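PDB 1J3N: 3-oxoacyl-(acyl-carrier protein) synthase II from Thermus thermophilus, which probably catalyses the condensation step that elongates acyl chains on acyl-carrier protein in fatty acid synthesis, working as a homodimer. Local coordinates for residues 44-49 with 195-200; 58-63 with 74-79; 100-105 with 142-147; 279-284 with 392-397; 346-351 with 401-406. All coordinates share one frame; numbering follows the deposited sequence.

Interaction 1: 44-49 with 195-200; sequences LPVRIA and MAIGAF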
# COMPACT_ATOMS: atom_id res chain seq x y z
N LEU A 44 -20.01 -7.62 -23.17
CA LEU A 44 -18.73 -8.23 -22.78
C LEU A 44 -18.62 -9.74 -23.03
O LEU A 44 -19.63 -10.43 -23.15
CB LEU A 44 -18.46 -7.97 -21.29
CG LEU A 44 -18.32 -6.52 -20.81
CD1 LEU A 44 -18.00 -6.52 -19.32
CD2 LEU A 44 -17.24 -5.82 -21.59
N PRO A 45 -17.38 -10.26 -23.12
CA PRO A 45 -17.13 -11.69 -23.34
C PRO A 45 -17.28 -12.48 -22.05
O PRO A 45 -17.49 -13.70 -22.07
CB PRO A 45 -15.70 -11.71 -23.87
CG PRO A 45 -15.06 -10.56 -23.18
CD PRO A 45 -16.14 -9.48 -23.31
N VAL A 46 -17.14 -11.78 -20.93
CA VAL A 46 -17.28 -12.36 -19.59
C VAL A 46 -18.50 -11.68 -19.00
O VAL A 46 -18.51 -10.46 -18.83
CB VAL A 46 -16.04 -12.06 -18.71
CG1 VAL A 46 -16.25 -12.61 -17.30
CG2 VAL A 46 -14.80 -12.67 -19.33
N ARG A 47 -19.52 -12.46 -18.69
CA ARG A 47 -20.75 -11.88 -18.17
C ARG A 47 -21.23 -12.49 -16.86
O ARG A 47 -22.44 -12.49 -16.57
CB ARG A 47 -21.83 -12.01 -19.26
CG ARG A 47 -21.37 -11.46 -20.61
CD ARG A 47 -22.44 -11.57 -21.69
NE ARG A 47 -22.67 -12.94 -22.14
CZ ARG A 47 -21.94 -13.57 -23.05
NH1 ARG A 47 -20.91 -12.95 -23.63
NH2 ARG A 47 -22.24 -14.81 -23.40
N ILE A 48 -20.28 -12.99 -16.08
CA ILE A 48 -20.57 -13.62 -14.79
C ILE A 48 -19.60 -13.08 -13.73
O ILE A 48 -18.49 -12.67 -14.05
CB ILE A 48 -20.39 -15.15 -14.84
CG1 ILE A 48 -18.95 -15.50 -15.23
CG2 ILE A 48 -21.40 -15.76 -15.82
CD1 ILE A 48 -18.61 -16.98 -15.16
N ALA A 49 -20.03 -13.11 -12.47
CA ALA A 49 -19.19 -12.62 -11.37
C ALA A 49 -19.79 -13.07 -10.05
O ALA A 49 -20.94 -13.52 -9.99
CB ALA A 49 -19.08 -11.09 -11.42
N MET A 195 -15.43 -1.40 -17.05
CA MET A 195 -14.02 -1.20 -17.37
C MET A 195 -13.05 -2.20 -16.78
O MET A 195 -12.04 -2.52 -17.40
CB MET A 195 -13.60 0.22 -16.99
CG MET A 195 -12.13 0.52 -17.22
SD MET A 195 -11.78 2.28 -17.08
CE MET A 195 -10.40 2.43 -18.17
N ALA A 196 -13.33 -2.68 -15.57
CA ALA A 196 -12.43 -3.64 -14.92
C ALA A 196 -12.60 -5.05 -15.47
O ALA A 196 -11.62 -5.74 -15.75
CB ALA A 196 -12.68 -3.64 -13.42
N ILE A 197 -13.84 -5.49 -15.62
CA ILE A 197 -14.08 -6.82 -16.16
C ILE A 197 -13.66 -6.79 -17.62
O ILE A 197 -13.17 -7.79 -18.16
CB ILE A 197 -15.56 -7.23 -16.02
CG1 ILE A 197 -15.90 -7.37 -14.53
CG2 ILE A 197 -15.82 -8.55 -16.76
CD1 ILE A 197 -17.27 -7.92 -14.23
N GLY A 198 -13.84 -5.64 -18.26
CA GLY A 198 -13.44 -5.51 -19.65
C GLY A 198 -11.93 -5.65 -19.78
O GLY A 198 -11.43 -6.38 -20.64
N ALA A 199 -11.21 -4.97 -18.90
CA ALA A 199 -9.75 -4.99 -18.88
C ALA A 199 -9.19 -6.40 -18.63
O ALA A 199 -8.26 -6.83 -19.32
CB ALA A 199 -9.24 -4.03 -17.83
N PHE A 200 -9.74 -7.10 -17.65
CA PHE A 200 -9.29 -8.45 -17.34
C PHE A 200 -9.71 -9.42 -18.44
O PHE A 200 -9.08 -10.46 -18.63
CB PHE A 200 -9.85 -8.91 -15.99
CG PHE A 200 -9.10 -8.39 -14.80
CD1 PHE A 200 -7.85 -8.91 -14.47
CD2 PHE A 200 -9.63 -7.38 -14.01
CE1 PHE A 200 -7.14 -8.43 -13.36
CE2 PHE A 200 -8.93 -6.89 -12.90
CZ PHE A 200 -7.68 -7.42 -12.58
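Leu44 CA lies 6.7 Å from Gly198 CA, and Val46 CA lies 7.3 Å from Ile197 CA: a bent loop, 44-47, comes nearest helix 194-202 at Leu44 and Val46, and a short strand begins after it at Ile48. The contact itself is apolar and is carried by one branch of Ile197. At a chi1 of -66° the methyl CG2 of Ile197 stands anti to the backbone N and reaches into the loop, where it meets Leu44 CD1 at 3.9 Å and Val46 CB at 4.0 Å. The side chain of Leu44 runs at about a right angle to that of Ile197, and its other methyl, CD2, rests 4.3 Å from Gly198 CA. Gly198 has no side chain, so Leu44 CD2 meets the main chain itself at CA. The same Ile197 CG2 also faces the carbonyl oxygen Val46 O, which is buried here without a hydrogen-bonding partner, a cost presumably repaid by the packing. Arg47 starts away from the helix, and its NH1 donates to Leu44 O at 2.9 Å, bridging the bend, with the oxygen lying in the guanidinium plane. Asn210 holds the same bend through Pro45 O and Arg47 N, while Leu44 packs on Pro124 of the second subunit. An isoleucine from a helix, covered by a loop that leads into the small antiparallel pair 33-35 and 48-50, is thus plain hydrophobic packing in the N-terminal half of the thiolase fold, close to the dimer interface.

Interaction 2: 58-63 with 74-79; sequences AYLDRK and YALIAA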
# COMPACT_ATOMS: atom_id res chain seq x y z
N ALA A 58 -28.12 -0.23 5.77
CA ALA A 58 -28.42 -0.97 7.00
C ALA A 58 -27.25 -0.89 7.98
O ALA A 58 -27.38 -1.24 9.15
CB ALA A 58 -28.73 -2.44 6.67
N TYR A 59 -26.10 -0.43 7.49
CA TYR A 59 -24.90 -0.32 8.32
C TYR A 59 -24.43 1.12 8.50
O TYR A 59 -24.01 1.51 9.59
CB TYR A 59 -23.77 -1.15 7.71
CG TYR A 59 -24.04 -2.62 7.74
CD1 TYR A 59 -23.72 -3.39 8.87
CD2 TYR A 59 -24.67 -3.26 6.67
CE1 TYR A 59 -24.02 -4.75 8.92
CE2 TYR A 59 -24.98 -4.61 6.71
CZ TYR A 59 -24.65 -5.35 7.84
OH TYR A 59 -24.98 -6.68 7.90
N LEU A 60 -24.52 1.90 7.43
CA LEU A 60 -24.07 3.29 7.45
C LEU A 60 -25.24 4.26 7.26
O LEU A 60 -26.33 3.86 6.87
CB LEU A 60 -23.03 3.52 6.35
CG LEU A 60 -22.03 2.37 6.15
CD1 LEU A 60 -21.07 2.71 5.03
CD2 LEU A 60 -21.29 2.12 7.45
N ASP A 61 -24.99 5.54 7.54
CA ASP A 61 -26.02 6.56 7.36
C ASP A 61 -26.17 6.75 5.86
O ASP A 61 -25.24 7.21 5.20
CB ASP A 61 -25.57 7.88 8.00
CG ASP A 61 -25.22 7.73 9.47
OD1 ASP A 61 -26.15 7.48 10.27
OD2 ASP A 61 -24.03 7.85 9.81
N ARG A 62 -27.32 6.39 5.31
CA ARG A 62 -27.56 6.51 3.88
C ARG A 62 -27.17 7.87 3.30
O ARG A 62 -26.84 7.98 2.12
CB ARG A 62 -29.02 6.21 3.55
CG ARG A 62 -29.41 4.76 3.75
CD ARG A 62 -30.81 4.48 3.20
NE ARG A 62 -31.14 3.05 3.23
CZ ARG A 62 -31.28 2.34 4.35
NH1 ARG A 62 -31.12 2.92 5.53
NH2 ARG A 62 -31.58 1.05 4.28
N LYS A 63 -27.20 8.90 4.14
CA LYS A 63 -26.87 10.25 3.69
C LYS A 63 -25.38 10.43 3.39
O LYS A 63 -25.00 11.26 2.57
CB LYS A 63 -27.30 11.28 4.74
CG LYS A 63 -28.69 11.03 5.34
CD LYS A 63 -29.76 10.82 4.27
CE LYS A 63 -29.96 12.05 3.40
NZ LYS A 63 -31.02 11.83 2.36
N TYR A 74 -17.71 -1.36 1.56
CA TYR A 74 -17.51 -2.74 1.98
C TYR A 74 -16.56 -2.82 3.17
O TYR A 74 -16.80 -3.58 4.12
CB TYR A 74 -16.94 -3.58 0.83
CG TYR A 74 -17.90 -3.80 -0.33
CD1 TYR A 74 -19.23 -3.39 -0.25
CD2 TYR A 74 -17.47 -4.43 -1.49
CE1 TYR A 74 -20.12 -3.62 -1.30
CE2 TYR A 74 -18.35 -4.66 -2.55
CZ TYR A 74 -19.67 -4.25 -2.44
OH TYR A 74 -20.55 -4.49 -3.48
N ALA A 75 -15.49 -2.04 3.15
CA ALA A 75 -14.54 -2.07 4.26
C ALA A 75 -15.18 -1.65 5.59
O ALA A 75 -14.91 -2.25 6.63
CB ALA A 75 -13.36 -1.18 3.96
N LEU A 76 -16.01 -0.60 5.56
CA LEU A 76 -16.66 -0.12 6.77
C LEU A 76 -17.64 -1.17 7.30
O LEU A 76 -17.75 -1.38 8.51
CB LEU A 76 -17.39 1.21 6.49
CG LEU A 76 -16.45 2.41 6.30
CD1 LEU A 76 -17.21 3.63 5.81
CD2 LEU A 76 -15.77 2.70 7.62
N ILE A 77 -18.34 -1.84 6.39
CA ILE A 77 -19.29 -2.87 6.77
C ILE A 77 -18.56 -4.06 7.40
O ILE A 77 -18.98 -4.58 8.44
CB ILE A 77 -20.11 -3.35 5.55
CG1 ILE A 77 -21.03 -2.21 5.07
CG2 ILE A 77 -20.92 -4.60 5.91
CD1 ILE A 77 -21.73 -2.51 3.74
N ALA A 78 -17.47 -4.49 6.77
CA ALA A 78 -16.69 -5.62 7.29
C ALA A 78 -16.07 -5.28 8.64
O ALA A 78 -16.04 -6.12 9.54
CB ALA A 78 -15.61 -6.02 6.30
N ALA A 79 -15.59 -4.05 8.79
CA ALA A 79 -14.99 -3.62 10.04
C ALA A 79 -16.03 -3.63 11.16
O ALA A 79 -15.74 -4.04 12.28
CB ALA A 79 -14.37 -2.22 9.89
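Tyr59 and Ile77 bring the backbones closest, their CA atoms 6.4 Å apart, where the irregular chain of 58-63 passes over one side of helix 70-86. The aromatic ring turns a face to the helix, and Ile77 CG2 sits over it, 4.0 Å from the centroid of the Tyr59 ring and only 6° off the ring normal. This is a well-centred CH-pi contact. Two torsions set it up: chi1 carries the tyrosine ring beside its own backbone N, and a chi2 of -86° turns the ring plane crosswise so that its flat side meets the methyl. The second arm of the isoleucine is used as well, Ile77 CG1 lying 3.9 Å from Tyr59 CB, so the branched residue fills the angle between the ring and its stem. Helix 70-86 belongs to an outer helical layer of the thiolase fold. Ala75 and Ala78, small enough for close approach, press it against strands 182-189 and 232-240, while Leu76 and Ile77 face the covering chain, Leu76 also meeting Ile144 of helix 139-148. Leu60 supplies the other half of that cover. Its side chain crosses Leu76 at about a right angle, with Leu60 CD1 4.0 Å from Leu76 CD1, and Leu60 CD2 4.1 Å from Leu76 CB. Both leucines also touch Leu68, in the connection between the two segments, so the short excursion folds back on itself around aliphatic groups. Arg147 of helix 139-148 packs against Leu60 and makes a weak hydrogen bond to Tyr59 O.

Interaction 3: 100-105 with 142-147; sequences TLVGTG and AHIAMR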
# COMPACT_ATOMS: atom_id res chain seq x y z
N THR A 100 -5.32 0.60 12.08
CA THR A 100 -6.16 0.22 10.96
C THR A 100 -5.27 -0.06 9.75
O THR A 100 -4.32 0.69 9.48
CB THR A 100 -7.17 1.35 10.62
OG1 THR A 100 -6.47 2.58 10.44
CG2 THR A 100 -8.18 1.53 11.74
N LEU A 101 -5.56 -1.13 9.03
CA LEU A 101 -4.77 -1.50 7.86
C LEU A 101 -5.60 -2.37 6.92
O LEU A 101 -5.46 -3.60 6.89
CB LEU A 101 -3.51 -2.26 8.29
CG LEU A 101 -2.21 -1.89 7.55
CD1 LEU A 101 -1.07 -2.78 8.03
CD2 LEU A 101 -2.39 -2.05 6.05
N VAL A 102 -6.46 -1.73 6.15
CA VAL A 102 -7.30 -2.43 5.19
C VAL A 102 -6.81 -2.04 3.81
O VAL A 102 -6.88 -0.86 3.43
CB VAL A 102 -8.78 -2.06 5.36
CG1 VAL A 102 -9.64 -2.85 4.38
CG2 VAL A 102 -9.21 -2.36 6.79
N GLY A 103 -6.28 -3.01 3.07
CA GLY A 103 -5.78 -2.71 1.75
C GLY A 103 -6.80 -2.95 0.66
O GLY A 103 -7.92 -3.40 0.93
N THR A 104 -6.43 -2.62 -0.57
CA THR A 104 -7.29 -2.81 -1.73
C THR A 104 -6.36 -2.93 -2.93
O THR A 104 -5.22 -2.49 -2.86
CB THR A 104 -8.24 -1.60 -1.92
OG1 THR A 104 -9.10 -1.84 -3.04
CG2 THR A 104 -7.44 -0.33 -2.15
N GLY A 105 -6.82 -3.55 -4.01
CA GLY A 105 -5.96 -3.68 -5.17
C GLY A 105 -6.14 -2.56 -6.18
O GLY A 105 -5.16 -2.09 -6.78
N ALA A 142 -8.48 4.97 6.39
CA ALA A 142 -8.81 6.30 6.90
C ALA A 142 -10.25 6.41 7.40
O ALA A 142 -10.50 6.96 8.47
CB ALA A 142 -8.56 7.35 5.82
N HIS A 143 -11.20 5.91 6.61
CA HIS A 143 -12.59 6.00 7.02
C HIS A 143 -12.89 5.17 8.25
O HIS A 143 -13.72 5.56 9.07
CB HIS A 143 -13.51 5.61 5.87
CG HIS A 143 -13.89 6.77 5.01
ND1 HIS A 143 -14.69 7.80 5.47
CD2 HIS A 143 -13.53 7.11 3.75
CE1 HIS A 143 -14.80 8.72 4.53
NE2 HIS A 143 -14.11 8.32 3.48
N ILE A 144 -12.21 4.03 8.40
CA ILE A 144 -12.43 3.20 9.57
C ILE A 144 -11.87 3.90 10.80
O ILE A 144 -12.50 3.91 11.86
CB ILE A 144 -11.77 1.81 9.39
CG1 ILE A 144 -12.56 0.99 8.35
CG2 ILE A 144 -11.73 1.08 10.72
CD1 ILE A 144 -11.79 -0.20 7.76
N ALA A 145 -10.68 4.48 10.66
CA ALA A 145 -10.04 5.20 11.76
C ALA A 145 -10.89 6.40 12.19
O ALA A 145 -11.02 6.68 13.39
CB ALA A 145 -8.66 5.67 11.34
N MET A 146 -11.46 7.09 11.21
CA MET A 146 -12.28 8.27 11.49
C MET A 146 -13.60 7.92 12.16
O MET A 146 -14.03 8.59 13.10
CB MET A 146 -12.56 9.03 10.20
CG MET A 146 -11.32 9.66 9.59
SD MET A 146 -11.68 10.70 8.17
CE MET A 146 -11.79 9.50 6.86
N ARG A 147 -14.23 6.85 11.69
CA ARG A 147 -15.51 6.43 12.24
C ARG A 147 -15.45 6.05 13.72
O ARG A 147 -16.37 6.37 14.48
CB ARG A 147 -16.07 5.24 11.45
CG ARG A 147 -17.52 4.91 11.80
CD ARG A 147 -18.06 3.69 11.07
NE ARG A 147 -19.50 3.59 11.26
CZ ARG A 147 -20.24 2.53 10.95
NH1 ARG A 147 -19.68 1.46 10.41
NH2 ARG A 147 -21.55 2.56 11.16
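In the alpha-beta layering of the thiolase fold's N-terminal half, Thr100 and Val102 of a central-sheet strand pack on Ile144 and Ala145 of an outer helix. Strand 100-103 and helix 142-147 run roughly antiparallel, at 147°, with their axes 8.1 Å apart. On the helix side Ile144 carries most of the contact, with both its methyls. Its CG2 meets Thr100 CG2 at 3.7 Å, the two side chains sliding past each other in opposite directions, while the longer branch brings Ile144 CD1 to 3.5 Å from Val102 CG2, a tight approach for two methyl groups. Branched residues suit a strand that must offer a broad surface to a helix. On the far face of the strand Leu101 packs instead on helix 163-176, so both sides of the sheet are covered by helices. Ala145, being small, lets the helix come close and also touches Ala262 of the second subunit. The buried hydroxyl is satisfied outside the contact: Thr100 OG1 hydrogen-bonds with Ser154 OG. At a chi1 of 53° that oxygen stands between the backbone N and the carbonyl carbon, leaving CG2 for Ile144, and Thr100 OG1 lies 3.9 Å from Ala145 CB.

Interaction 4: 279-284 with 392-397; sequences LAMARA and NSFAFG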
# COMPACT_ATOMS: atom_id res chain seq x y z
N LEU A 279 9.22 -20.15 -2.09
CA LEU A 279 10.03 -19.31 -1.22
C LEU A 279 9.19 -18.63 -0.14
O LEU A 279 9.58 -18.59 1.03
CB LEU A 279 10.77 -18.27 -2.06
CG LEU A 279 11.66 -17.24 -1.37
CD1 LEU A 279 12.64 -17.93 -0.43
CD2 LEU A 279 12.41 -16.45 -2.44
N ALA A 280 8.03 -18.10 -0.52
CA ALA A 280 7.15 -17.42 0.43
C ALA A 280 6.58 -18.40 1.47
O ALA A 280 6.47 -18.07 2.65
CB ALA A 280 6.02 -16.71 -0.30
N MET A 281 6.21 -19.61 1.04
CA MET A 281 5.68 -20.59 2.00
C MET A 281 6.80 -21.00 2.96
O MET A 281 6.58 -21.10 4.17
CB MET A 281 5.14 -21.84 1.29
CG MET A 281 3.79 -21.66 0.60
SD MET A 281 3.14 -23.20 -0.06
CE MET A 281 4.03 -23.33 -1.60
N ALA A 282 8.00 -21.22 2.43
CA ALA A 282 9.14 -21.62 3.25
C ALA A 282 9.45 -20.55 4.29
O ALA A 282 9.85 -20.85 5.42
CB ALA A 282 10.37 -21.87 2.37
N ARG A 283 9.28 -19.29 3.91
CA ARG A 283 9.54 -18.20 4.84
C ARG A 283 8.46 -18.10 5.90
O ARG A 283 8.73 -17.68 7.03
CB ARG A 283 9.66 -16.87 4.08
CG ARG A 283 10.96 -16.77 3.32
CD ARG A 283 10.99 -15.62 2.35
NE ARG A 283 12.31 -15.48 1.76
CZ ARG A 283 12.61 -14.65 0.77
NH1 ARG A 283 11.67 -13.89 0.23
NH2 ARG A 283 13.85 -14.58 0.31
N ALA A 284 7.24 -18.50 5.56
CA ALA A 284 6.14 -18.46 6.53
C ALA A 284 6.37 -19.53 7.58
O ALA A 284 6.10 -19.32 8.76
CB ALA A 284 4.81 -18.69 5.83
N ASN A 392 -2.34 -19.09 1.22
CA ASN A 392 -1.52 -18.57 0.13
C ASN A 392 -2.12 -17.47 -0.72
O ASN A 392 -3.33 -17.44 -0.97
CB ASN A 392 -1.09 -19.71 -0.81
CG ASN A 392 -0.13 -20.70 -0.15
OD1 ASN A 392 0.54 -20.38 0.84
ND2 ASN A 392 -0.04 -21.90 -0.71
N SER A 393 -1.26 -16.57 -1.18
CA SER A 393 -1.64 -15.46 -2.05
C SER A 393 -0.46 -15.12 -2.95
O SER A 393 0.53 -14.55 -2.50
CB SER A 393 -2.03 -14.24 -1.21
OG SER A 393 -3.24 -14.49 -0.51
N PHE A 394 -0.58 -15.49 -4.24
CA PHE A 394 0.47 -15.27 -5.24
C PHE A 394 -0.07 -14.37 -6.35
O PHE A 394 -0.64 -14.85 -7.33
CB PHE A 394 0.91 -16.62 -5.80
CG PHE A 394 1.20 -17.64 -4.74
CD1 PHE A 394 2.05 -17.34 -3.68
CD2 PHE A 394 0.61 -18.90 -4.79
CE1 PHE A 394 2.31 -18.27 -2.67
CE2 PHE A 394 0.87 -19.84 -3.79
CZ PHE A 394 1.72 -19.52 -2.73
N ALA A 395 0.16 -13.07 -6.20
CA ALA A 395 -0.35 -12.02 -7.07
C ALA A 395 0.33 -11.62 -8.38
O ALA A 395 1.45 -12.01 -8.68
CB ALA A 395 -0.52 -10.76 -6.24
N PHE A 396 -0.41 -10.81 -9.14
CA PHE A 396 0.06 -10.25 -10.41
C PHE A 396 1.21 -9.34 -9.98
O PHE A 396 1.10 -8.63 -8.97
CB PHE A 396 -1.03 -9.38 -11.04
CG PHE A 396 -2.05 -10.13 -11.85
CD1 PHE A 396 -2.69 -11.25 -11.34
CD2 PHE A 396 -2.39 -9.70 -13.13
CE1 PHE A 396 -3.66 -11.92 -12.08
CE2 PHE A 396 -3.36 -10.36 -13.88
CZ PHE A 396 -4.00 -11.48 -13.35
N GLY A 397 2.30 -9.35 -10.74
CA GLY A 397 3.44 -8.53 -10.39
C GLY A 397 4.54 -9.42 -9.84
O GLY A 397 5.72 -9.18 -10.07
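Met281 meets the amide of Asn392 and the ring edge of Phe394, a mixed polar and apolar contact where the outer helix 275-288 lies on strand 388-394 in the C-terminal half of the thiolase fold. The methionine side chain crosses the asparagine at about a right angle. Asn392 ND2 donates a weak hydrogen bond to Met281 SD, at 3.5 Å with an N-H...S angle of 144°. Beside it, Asn392 OD1 lies 3.5 Å from Met281 CG, so the amide sits across two successive atoms of the methionine. From the same strand comes the aromatic edge: Met281 CG lies near the plane of the ring, 4.5 Å from Phe394 CZ. Flexible methionine suits the site: a bend at chi3 (-82°) turns the terminal methyl aside, and the side chain also packs on Ala315 and Ile316 of helix 306-324. The stronger partner of the amide is Glu312 of that helix, whose OE2 accepts from Asn392 ND2. The amide nitrogen thus serves a carboxylate and a thioether, while OD1 is buried without a partner. The bond to Glu312, helped weakly by the sulfur, probably sets which way round the amide sits, since the reversed group would probably set its oxygen against Glu312.

Interaction 5: 346-351 with 401-406; sequences VEAIAT and AVLAFK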
# COMPACT_ATOMS: atom_id res chain seq x y z
N VAL A 346 -10.46 -12.43 3.13
CA VAL A 346 -11.59 -13.35 3.27
C VAL A 346 -11.14 -14.81 3.36
O VAL A 346 -11.78 -15.63 4.03
CB VAL A 346 -12.59 -13.17 2.10
CG1 VAL A 346 -13.65 -14.26 2.13
CG2 VAL A 346 -13.27 -11.80 2.23
N GLU A 347 -10.05 -15.14 2.67
CA GLU A 347 -9.51 -16.50 2.68
C GLU A 347 -8.82 -16.78 4.01
O GLU A 347 -8.73 -17.92 4.45
CB GLU A 347 -8.53 -16.69 1.53
CG GLU A 347 -9.20 -17.08 0.23
CD GLU A 347 -8.43 -16.65 -1.00
OE1 GLU A 347 -7.18 -16.75 -1.00
OE2 GLU A 347 -9.07 -16.21 -1.98
N ALA A 348 -8.32 -15.72 4.64
CA ALA A 348 -7.68 -15.87 5.94
C ALA A 348 -8.80 -16.17 6.93
O ALA A 348 -8.62 -16.93 7.89
CB ALA A 348 -6.95 -14.57 6.33
N ILE A 349 -9.97 -15.58 6.70
CA ILE A 349 -11.11 -15.82 7.56
C ILE A 349 -11.52 -17.29 7.46
O ILE A 349 -11.74 -17.96 8.48
CB ILE A 349 -12.29 -14.89 7.18
CG1 ILE A 349 -11.90 -13.43 7.51
CG2 ILE A 349 -13.55 -15.31 7.95
CD1 ILE A 349 -13.00 -12.42 7.29
N ALA A 350 -11.62 -17.79 6.23
CA ALA A 350 -11.99 -19.18 6.00
C ALA A 350 -10.95 -20.11 6.64
O ALA A 350 -11.31 -21.13 7.23
CB ALA A 350 -12.07 -19.45 4.49
N THR A 351 -9.68 -19.74 6.53
CA THR A 351 -8.60 -20.55 7.09
C THR A 351 -8.65 -20.57 8.61
O THR A 351 -8.40 -21.60 9.24
CB THR A 351 -7.22 -20.02 6.63
OG1 THR A 351 -7.17 -20.01 5.19
CG2 THR A 351 -6.10 -20.92 7.15
N ALA A 401 2.63 -13.65 -0.75
CA ALA A 401 2.43 -13.46 0.67
C ALA A 401 1.73 -14.69 1.23
O ALA A 401 0.71 -15.14 0.70
CB ALA A 401 1.59 -12.20 0.92
N VAL A 402 2.28 -15.23 2.31
CA VAL A 402 1.74 -16.42 2.96
C VAL A 402 1.57 -16.20 4.46
O VAL A 402 2.44 -15.65 5.13
CB VAL A 402 2.68 -17.63 2.74
CG1 VAL A 402 2.14 -18.85 3.48
CG2 VAL A 402 2.82 -17.91 1.26
N LEU A 403 0.43 -16.65 4.99
CA LEU A 403 0.16 -16.53 6.41
C LEU A 403 0.08 -17.93 6.99
O LEU A 403 -0.42 -18.86 6.34
CB LEU A 403 -1.16 -15.78 6.67
CG LEU A 403 -1.22 -14.28 6.33
CD1 LEU A 403 -2.58 -13.74 6.70
CD2 LEU A 403 -0.14 -13.53 7.07
N ALA A 404 0.59 -18.07 8.21
CA ALA A 404 0.57 -19.34 8.92
C ALA A 404 -0.26 -19.17 10.18
O ALA A 404 0.02 -18.30 11.02
CB ALA A 404 2.00 -19.76 9.28
N PHE A 405 -1.28 -20.01 10.32
CA PHE A 405 -2.17 -19.96 11.47
C PHE A 405 -2.00 -21.18 12.36
O PHE A 405 -1.77 -22.29 11.88
CB PHE A 405 -3.62 -19.84 11.00
CG PHE A 405 -3.96 -18.49 10.42
CD1 PHE A 405 -4.07 -17.37 11.25
CD2 PHE A 405 -4.17 -18.34 9.05
CE1 PHE A 405 -4.39 -16.12 10.72
CE2 PHE A 405 -4.50 -17.09 8.51
CZ PHE A 405 -4.61 -15.98 9.35
N LYS A 406 -2.12 -20.97 13.66
CA LYS A 406 -1.99 -22.06 14.63
C LYS A 406 -3.27 -22.24 15.43
O LYS A 406 -3.84 -21.26 15.92
CB LYS A 406 -0.83 -21.78 15.59
CG LYS A 406 -0.74 -22.77 16.74
CD LYS A 406 0.35 -22.40 17.73
CE LYS A 406 0.37 -23.38 18.89
NZ LYS A 406 1.43 -23.05 19.88
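The Phe405 ring is approached obliquely by Ala348 CB and Thr351 CG2, and both methyls lie on the same side of the ring plane, Thr351 CG2 by CD2 and Ala348 CB by CZ. Thr351 CG2 lies 3.7 Å from Phe405 CD2, and Ala348 CB reaches 4.1 Å from Phe405 CZ, further along the ring. A chi1 of -72° swings the ring beside its backbone N and out from the strand toward the helix. Leu403, two residues earlier and on the same side of the strand, extends the surface more loosely, with its CD1 4.5 Å from Ala348 CB. Helix 346-351 runs close to parallel with strand 401-406, at 24°, and the 10.1 Å between their axes leaves room for the bulky ring opposite small helix residues. This is the sandwich of the thiolase fold: helix 343-357 belongs to the buried central layer, with Ala348 also on Leu168 of helix 163-176, and Phe405 reaches Leu255 of the neighbouring strand 253-262. Threonine suits its place because its two branches divide the work. While the methyl faces the ring, Thr351 OG1 turns back to donate to Glu347 O at 2.7 Å, tilted 27° from the carbonyl plane. Thr351 N binds the same oxygen at 2.9 Å from the opposite face of that plane, so a buried hydroxyl is satisfied within its own helix turn and its rotation is probably fixed. The carboxylate of Glu347 is directed elsewhere, into a salt bridge with Lys333.

Interaction 1 opens at 44-49 and closes only at 195-200, enclosing most of the N-terminal half. Nested within that long loop are interaction 2, a short turn-back onto helix 70-86, and then interaction 3, which joins strand 98-103 to helix 139-148. These two touch through helices 70-86 and 139-148, their centres about 12 Å apart. Further along, interactions 4 and 5 cross: 279-284 and 346-351 come first, then 392-397 and 401-406, whose strands 388-394 and 399-406 are antiparallel neighbours and receive an outer helix and a central helix. Phe200 and Phe396 bring interactions 1 and 4 into contact, and interactions 1, 3 and 4 also reach the second subunit.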